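Local atomic coordinates of putative tryptophan halogenase (Xanthomonas campestris pv. campestris, PDB entry 6Y1W), a protein that belongs to the flavin-dependent halogenases and probably uses FAD to halogenate an aromatic substrate. Residues A[278-283]-A[498-503]; A[86-91]-A[493-498]. One frame throughout, in Å; residues are numbered along the deposited sequence.

Overall arrangement
Both contacts depend on helix 492-499, close to the modelled C-terminus. Contact 2 lays the helix against strand 87-89, one of the two edge strands of a three-stranded antiparallel sheet, while contact 1 holds the tail after it to the turn between strands 272-278 and 283-289. Their centres lie about 7 Å apart, Arg498 belongs to both, and along the chain the order is 86-91, 278-283, 493-498, 498-503. Hydrogen bonds also join residues 278-283 directly to 86-91. The C-terminal end thus closes over the strand that carries Lys89, the predicted active-site lysine.

Contact 1 (A[278-283]-A[498-503]); sequences PLQHRV and RYCPAP. With BUD ((2S,3S)-butane-2,3-diol), chain L.
Gln280 and His281 reach from the turn to the chain that follows helix 492-499, and three polar bonds to backbone atoms carry the contact. The Gln280 amide spends both its ends on main chain. Its OE1 accepts from Ala502 N at 2.8 Å with an N-H...O angle of 165°, the donor tilted out of the carbonyl plane. NE2 gives a nearly straight bond to Cys500 O, 2.9 Å away and close to the amide plane. A second acceptor, Ala86 O, takes NE2 as well, which fixes which end of the amide is nitrogen and resists its rotation. Beyond CG the chain runs extended (chi2 -164°), carrying the amide across to the tail. The third bond comes from His281, whose NE2 donates in the plane of its ring to Ala502 O at 2.9 Å; seen from that oxygen, the nitrogen stands above the carbonyl plane. Ala502 is therefore gripped at both its N-H and its C=O.

Packing beyond these bonds is slight: Ala502 CB rests against the Gln280 amide, 3.4 Å from OE1.

On the far part of the turn Arg282 presents its guanidinium between Leu279 CD1, over the centre of one face, and the butanediol C3 on the opposite face, offset toward the rim. Its charge is paired with Asp166, and NE bonds Gln253.

Leu279 N donates to Arg282 O at 2.9 Å, a backbone bond across the turn of the beta-hairpin formed by strands 272-278 and 283-289, and this hairpin turn clasps the tail just past a helix C-terminus.

Contact 2 (A[86-91]-A[493-498]); sequences ATFKVG and AEFLRR
Phe88 and Leu496 meet in a buried, apolar strand-on-helix contact, with helix 492-499 laid beside strand 87-89, an outer strand of the small antiparallel sheet. The axes of strand 87-89 and of helical segment 493-498 approach to 9.3 Å, their N-to-C directions 132° apart, and the nearest backbones are those of Thr87 and Leu496. Two successive helical residues, Phe495 and Leu496, supply the helix's side of the interface.

Leu496 spreads its two methyls over different partners. CD2 touches the Phe88 ring at CD2, 3.8 Å away, and also lies near Ala86 O, while CD1 meets the methyl CG2 of Thr87 at 4.0 Å. The Thr87 methyl turns to the helix because CG2 stands anti to the carbonyl carbon; the hydroxyl, on another branch, bonds Pro278 O and His164 ND1 instead.

Such helix-on-sheet packing lies outside the Rossmann-type FAD-binding core expected of tryptophan halogenases, yet the strand leads into Lys89, the predicted catalytic lysine. Lys89 itself takes no part; its NZ is hydrogen-bonded to Ser348 OG and Thr62 O.

The two phenylalanines meet obliquely, with planes at 60° and centroids 5.7 Å apart. Phe88 CE2 comes up to the rim of Phe495, near the plane of that ring, at 3.6 Å from its CE2. In Phe495, CG anti to the backbone N (chi1 -169°) carries the ring outward from the helix, where its edge meets Phe88. Further aromatics flank the pair: Phe151 stacks on Phe88, Tyr161 meets it edge-to-face, and His153 and Tyr499 adjoin Phe495. The Phe88 backbone is tied to the start of the same helix as well, its N bonded to His492 NE2.

Contact 1 (A[278-283]-A[498-503])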
loop_
_atom_site.group_PDB
_atom_site.type_symbol
_atom_site.label_atom_id
_atom_site.label_comp_id
_atom_site.label_asym_id
_atom_site.label_seq_id
_atom_site.Cartn_x
_atom_site.Cartn_y
_atom_site.Cartn_z
ATOM N N PRO A 278 -28.926 -14.319 2.120
ATOM C CA PRO A 278 -29.359 -15.719 2.076
ATOM C C PRO A 278 -28.458 -16.640 2.876
ATOM O O PRO A 278 -27.236 -16.648 2.671
ATOM C CB PRO A 278 -29.279 -16.058 0.578
ATOM C CG PRO A 278 -28.048 -15.286 0.123
ATOM C CD PRO A 278 -28.192 -13.941 0.888
ATOM N N LEU A 279 -29.055 -17.460 3.755
ATOM C CA LEU A 279 -28.373 -18.576 4.403
ATOM C C LEU A 279 -28.886 -19.876 3.777
ATOM O O LEU A 279 -29.743 -19.857 2.880
ATOM C CB LEU A 279 -28.595 -18.537 5.918
ATOM C CG LEU A 279 -28.015 -17.265 6.557
ATOM C CD1 LEU A 279 -28.312 -17.292 8.062
ATOM C CD2 LEU A 279 -26.515 -17.112 6.308
ATOM N N GLN A 280 -28.346 -21.014 4.219
ATOM C CA GLN A 280 -28.704 -22.248 3.501
ATOM C C GLN A 280 -30.173 -22.617 3.662
ATOM O O GLN A 280 -30.759 -23.207 2.734
ATOM C CB GLN A 280 -27.817 -23.405 3.971
ATOM C CG GLN A 280 -26.410 -23.314 3.363
ATOM C CD GLN A 280 -25.608 -24.623 3.485
ATOM O OE1 GLN A 280 -26.160 -25.738 3.389
ATOM N NE2 GLN A 280 -24.295 -24.489 3.689
ATOM N N HIS A 281 -30.811 -22.242 4.785
ATOM C CA HIS A 281 -32.188 -22.669 5.026
ATOM C C HIS A 281 -33.067 -21.571 5.553
ATOM O O HIS A 281 -34.137 -21.874 6.104
ATOM C CB HIS A 281 -32.237 -23.859 5.996
ATOM C CG HIS A 281 -31.476 -25.036 5.478
ATOM N ND1 HIS A 281 -31.964 -25.868 4.479
ATOM C CD2 HIS A 281 -30.263 -25.518 5.815
ATOM C CE1 HIS A 281 -31.061 -26.798 4.215
ATOM N NE2 HIS A 281 -30.031 -26.621 5.026
ATOM N N ARG A 282 -32.625 -20.313 5.478
ATOM C CA ARG A 282 -33.454 -19.172 5.844
ATOM C C ARG A 282 -32.822 -17.929 5.223
ATOM O O ARG A 282 -31.758 -17.997 4.594
ATOM C CB ARG A 282 -33.584 -19.048 7.365
ATOM C CG ARG A 282 -32.334 -18.495 8.013
ATOM C CD ARG A 282 -32.564 -18.229 9.523
ATOM N NE ARG A 282 -31.603 -17.267 10.063
ATOM C CZ ARG A 282 -30.490 -17.625 10.707
ATOM N NH1 ARG A 282 -30.222 -18.910 10.883
ATOM N NH2 ARG A 282 -29.655 -16.693 11.181
ATOM N N VAL A 283 -33.478 -16.789 5.431
ATOM C CA VAL A 283 -33.017 -15.515 4.887
ATOM C C VAL A 283 -33.001 -14.476 6.000
ATOM O O VAL A 283 -33.952 -14.391 6.787
ATOM C CB VAL A 283 -33.948 -15.095 3.736
ATOM C CG1 VAL A 283 -33.646 -13.661 3.274
ATOM C CG2 VAL A 283 -33.801 -16.095 2.574
ATOM N N ARG A 498 -23.104 -30.051 -2.713
ATOM C CA ARG A 498 -21.943 -30.931 -2.854
ATOM C C ARG A 498 -20.758 -30.528 -1.986
ATOM O O ARG A 498 -19.964 -31.395 -1.590
ATOM C CB ARG A 498 -21.465 -30.971 -4.315
ATOM C CG ARG A 498 -22.550 -31.236 -5.335
ATOM C CD ARG A 498 -21.964 -31.550 -6.718
ATOM N NE ARG A 498 -21.152 -30.461 -7.266
ATOM C CZ ARG A 498 -21.393 -29.861 -8.432
ATOM N NH1 ARG A 498 -20.603 -28.880 -8.857
ATOM N NH2 ARG A 498 -22.426 -30.242 -9.178
ATOM N N TYR A 499 -20.609 -29.247 -1.657
ATOM C CA TYR A 499 -19.371 -28.772 -1.046
ATOM C C TYR A 499 -19.483 -28.586 0.460
ATOM O O TYR A 499 -18.559 -28.934 1.196
ATOM C CB TYR A 499 -18.960 -27.441 -1.688
ATOM C CG TYR A 499 -17.668 -26.850 -1.150
ATOM C CD1 TYR A 499 -16.428 -27.401 -1.479
ATOM C CD2 TYR A 499 -17.691 -25.708 -0.325
ATOM C CE1 TYR A 499 -15.251 -26.852 -0.980
ATOM C CE2 TYR A 499 -16.542 -25.152 0.157
ATOM C CZ TYR A 499 -15.314 -25.711 -0.160
ATOM O OH TYR A 499 -14.164 -25.141 0.313
ATOM N N CYS A 500 -20.602 -28.057 0.934
ATOM C CA CYS A 500 -20.678 -27.702 2.332
ATOM C C CYS A 500 -22.105 -27.759 2.842
ATOM O O CYS A 500 -22.548 -26.816 3.490
ATOM C CB CYS A 500 -20.065 -26.302 2.529
ATOM S SG CYS A 500 -20.886 -25.009 1.558
ATOM N N PRO A 501 -22.846 -28.850 2.609
ATOM C CA PRO A 501 -24.251 -28.890 3.045
ATOM C C PRO A 501 -24.405 -28.816 4.560
ATOM O O PRO A 501 -23.749 -29.542 5.327
ATOM C CB PRO A 501 -24.758 -30.231 2.480
ATOM C CG PRO A 501 -23.543 -31.059 2.347
ATOM C CD PRO A 501 -22.454 -30.100 1.917
ATOM N N ALA A 502 -25.244 -27.855 5.003
ATOM C CA ALA A 502 -25.626 -27.669 6.391
ATOM C C ALA A 502 -26.951 -28.377 6.638
ATOM O O ALA A 502 -27.818 -28.384 5.764
ATOM C CB ALA A 502 -25.800 -26.183 6.744
ATOM N N PRO A 503 -27.134 -28.940 7.823
ATOM C CA PRO A 503 -28.410 -29.609 8.121
ATOM C C PRO A 503 -29.562 -28.613 8.236
ATOM O O PRO A 503 -29.444 -27.563 8.872
ATOM C CB PRO A 503 -28.138 -30.296 9.467
ATOM C CG PRO A 503 -27.068 -29.469 10.103
ATOM C CD PRO A 503 -26.190 -28.984 8.954
HETATM C C1 BUD L . -33.403 -18.119 16.085
HETATM O O1 BUD L . -32.421 -20.291 15.786
HETATM C C2 BUD L . -33.352 -19.380 15.233
HETATM O O2 BUD L . -33.018 -20.183 13.027
HETATM C C3 BUD L . -32.908 -19.039 13.820
HETATM C C4 BUD L . -33.869 -18.006 13.241
#

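Contact 2 (A[86-91]-A[493-498])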
loop_
_atom_site.group_PDB
_atom_site.type_symbol
_atom_site.label_atom_id
_atom_site.label_comp_id
_atom_site.label_asym_id
_atom_site.label_seq_id
_atom_site.Cartn_x
_atom_site.Cartn_y
_atom_site.Cartn_z
ATOM N N ALA A 86 -23.708 -21.470 6.101
ATOM C CA ALA A 86 -23.203 -20.386 5.257
ATOM C C ALA A 86 -23.450 -20.611 3.771
ATOM O O ALA A 86 -23.536 -21.742 3.293
ATOM C CB ALA A 86 -21.699 -20.180 5.474
ATOM N N THR A 87 -23.542 -19.502 3.025
ATOM C CA THR A 87 -23.585 -19.549 1.567
ATOM C C THR A 87 -22.479 -18.662 1.011
ATOM O O THR A 87 -21.813 -17.930 1.749
ATOM C CB THR A 87 -24.959 -19.088 1.004
ATOM O OG1 THR A 87 -25.159 -17.702 1.318
ATOM C CG2 THR A 87 -26.147 -19.922 1.627
ATOM N N PHE A 88 -22.297 -18.701 -0.299
ATOM C CA PHE A 88 -21.276 -17.865 -0.913
ATOM C C PHE A 88 -21.823 -16.498 -1.307
ATOM O O PHE A 88 -23.011 -16.338 -1.629
ATOM C CB PHE A 88 -20.673 -18.564 -2.144
ATOM C CG PHE A 88 -19.871 -19.779 -1.792
ATOM C CD1 PHE A 88 -18.547 -19.645 -1.320
ATOM C CD2 PHE A 88 -20.416 -21.049 -1.881
ATOM C CE1 PHE A 88 -17.798 -20.756 -0.948
ATOM C CE2 PHE A 88 -19.652 -22.172 -1.501
ATOM C CZ PHE A 88 -18.357 -22.020 -1.041
ATOM N N LYS A 89 -20.917 -15.509 -1.302
ATOM C CA LYS A 89 -21.253 -14.137 -1.659
ATOM C C LYS A 89 -20.245 -13.637 -2.667
ATOM O O LYS A 89 -19.044 -13.746 -2.419
ATOM C CB LYS A 89 -21.202 -13.238 -0.405
ATOM C CG LYS A 89 -21.414 -11.752 -0.725
ATOM C CD LYS A 89 -21.195 -10.916 0.523
ATOM C CE LYS A 89 -21.200 -9.406 0.146
ATOM N NZ LYS A 89 -20.554 -8.593 1.275
ATOM N N VAL A 90 -20.724 -13.077 -3.791
ATOM C CA VAL A 90 -19.825 -12.469 -4.775
ATOM C C VAL A 90 -20.047 -10.974 -4.937
ATOM O O VAL A 90 -19.338 -10.343 -5.732
ATOM C CB VAL A 90 -19.914 -13.169 -6.145
ATOM C CG1 VAL A 90 -19.465 -14.619 -6.031
ATOM C CG2 VAL A 90 -21.354 -13.087 -6.695
ATOM N N GLY A 91 -20.999 -10.377 -4.217
ATOM C CA GLY A 91 -21.227 -8.951 -4.388
ATOM C C GLY A 91 -22.463 -8.507 -3.627
ATOM O O GLY A 91 -23.105 -9.294 -2.919
ATOM N N ALA A 493 -26.968 -23.428 -5.445
ATOM C CA ALA A 493 -27.538 -24.468 -4.597
ATOM C C ALA A 493 -26.905 -25.817 -4.884
ATOM O O ALA A 493 -26.678 -26.603 -3.962
ATOM C CB ALA A 493 -29.047 -24.558 -4.815
ATOM N N GLU A 494 -26.610 -26.103 -6.159
ATOM C CA GLU A 494 -25.962 -27.370 -6.474
ATOM C C GLU A 494 -24.556 -27.420 -5.895
ATOM O O GLU A 494 -24.125 -28.451 -5.357
ATOM C CB GLU A 494 -25.934 -27.580 -7.988
ATOM C CG GLU A 494 -27.247 -28.121 -8.501
ATOM C CD GLU A 494 -27.336 -28.110 -10.007
ATOM O OE1 GLU A 494 -28.471 -27.960 -10.523
ATOM O OE2 GLU A 494 -26.272 -28.264 -10.659
ATOM N N PHE A 495 -23.828 -26.306 -5.967
ATOM C CA PHE A 495 -22.496 -26.301 -5.401
ATOM C C PHE A 495 -22.541 -26.465 -3.882
ATOM O O PHE A 495 -21.769 -27.242 -3.319
ATOM C CB PHE A 495 -21.750 -25.017 -5.801
ATOM C CG PHE A 495 -20.307 -25.086 -5.460
ATOM C CD1 PHE A 495 -19.432 -25.843 -6.250
ATOM C CD2 PHE A 495 -19.820 -24.477 -4.319
ATOM C CE1 PHE A 495 -18.081 -25.957 -5.899
ATOM C CE2 PHE A 495 -18.487 -24.593 -3.963
ATOM C CZ PHE A 495 -17.604 -25.336 -4.754
ATOM N N LEU A 496 -23.455 -25.755 -3.205
ATOM C CA LEU A 496 -23.565 -25.888 -1.754
ATOM C C LEU A 496 -23.858 -27.331 -1.343
ATOM O O LEU A 496 -23.262 -27.857 -0.404
ATOM C CB LEU A 496 -24.663 -24.970 -1.229
ATOM C CG LEU A 496 -24.414 -23.459 -1.425
ATOM C CD1 LEU A 496 -25.706 -22.709 -1.149
ATOM C CD2 LEU A 496 -23.323 -23.027 -0.400
ATOM N N ARG A 497 -24.814 -27.952 -2.025
ATOM C CA ARG A 497 -25.194 -29.317 -1.674
ATOM C C ARG A 497 -24.005 -30.266 -1.748
ATOM O O ARG A 497 -23.915 -31.216 -0.956
ATOM C CB ARG A 497 -26.288 -29.800 -2.609
ATOM C CG ARG A 497 -27.683 -29.504 -2.093
ATOM C CD ARG A 497 -28.729 -30.301 -2.860
ATOM N NE ARG A 497 -28.963 -29.751 -4.193
ATOM C CZ ARG A 497 -29.813 -28.761 -4.447
ATOM N NH1 ARG A 497 -30.500 -28.213 -3.447
ATOM N NH2 ARG A 497 -29.972 -28.321 -5.693
ATOM N N ARG A 498 -23.104 -30.051 -2.713
ATOM C CA ARG A 498 -21.943 -30.931 -2.854
ATOM C C ARG A 498 -20.758 -30.528 -1.986
ATOM O O ARG A 498 -19.964 -31.395 -1.590
ATOM C CB ARG A 498 -21.465 -30.971 -4.315
ATOM C CG ARG A 498 -22.550 -31.236 -5.335
ATOM C CD ARG A 498 -21.964 -31.550 -6.718
ATOM N NE ARG A 498 -21.152 -30.461 -7.266
ATOM C CZ ARG A 498 -21.393 -29.861 -8.432
ATOM N NH1 ARG A 498 -20.603 -28.880 -8.857
ATOM N NH2 ARG A 498 -22.426 -30.242 -9.178
#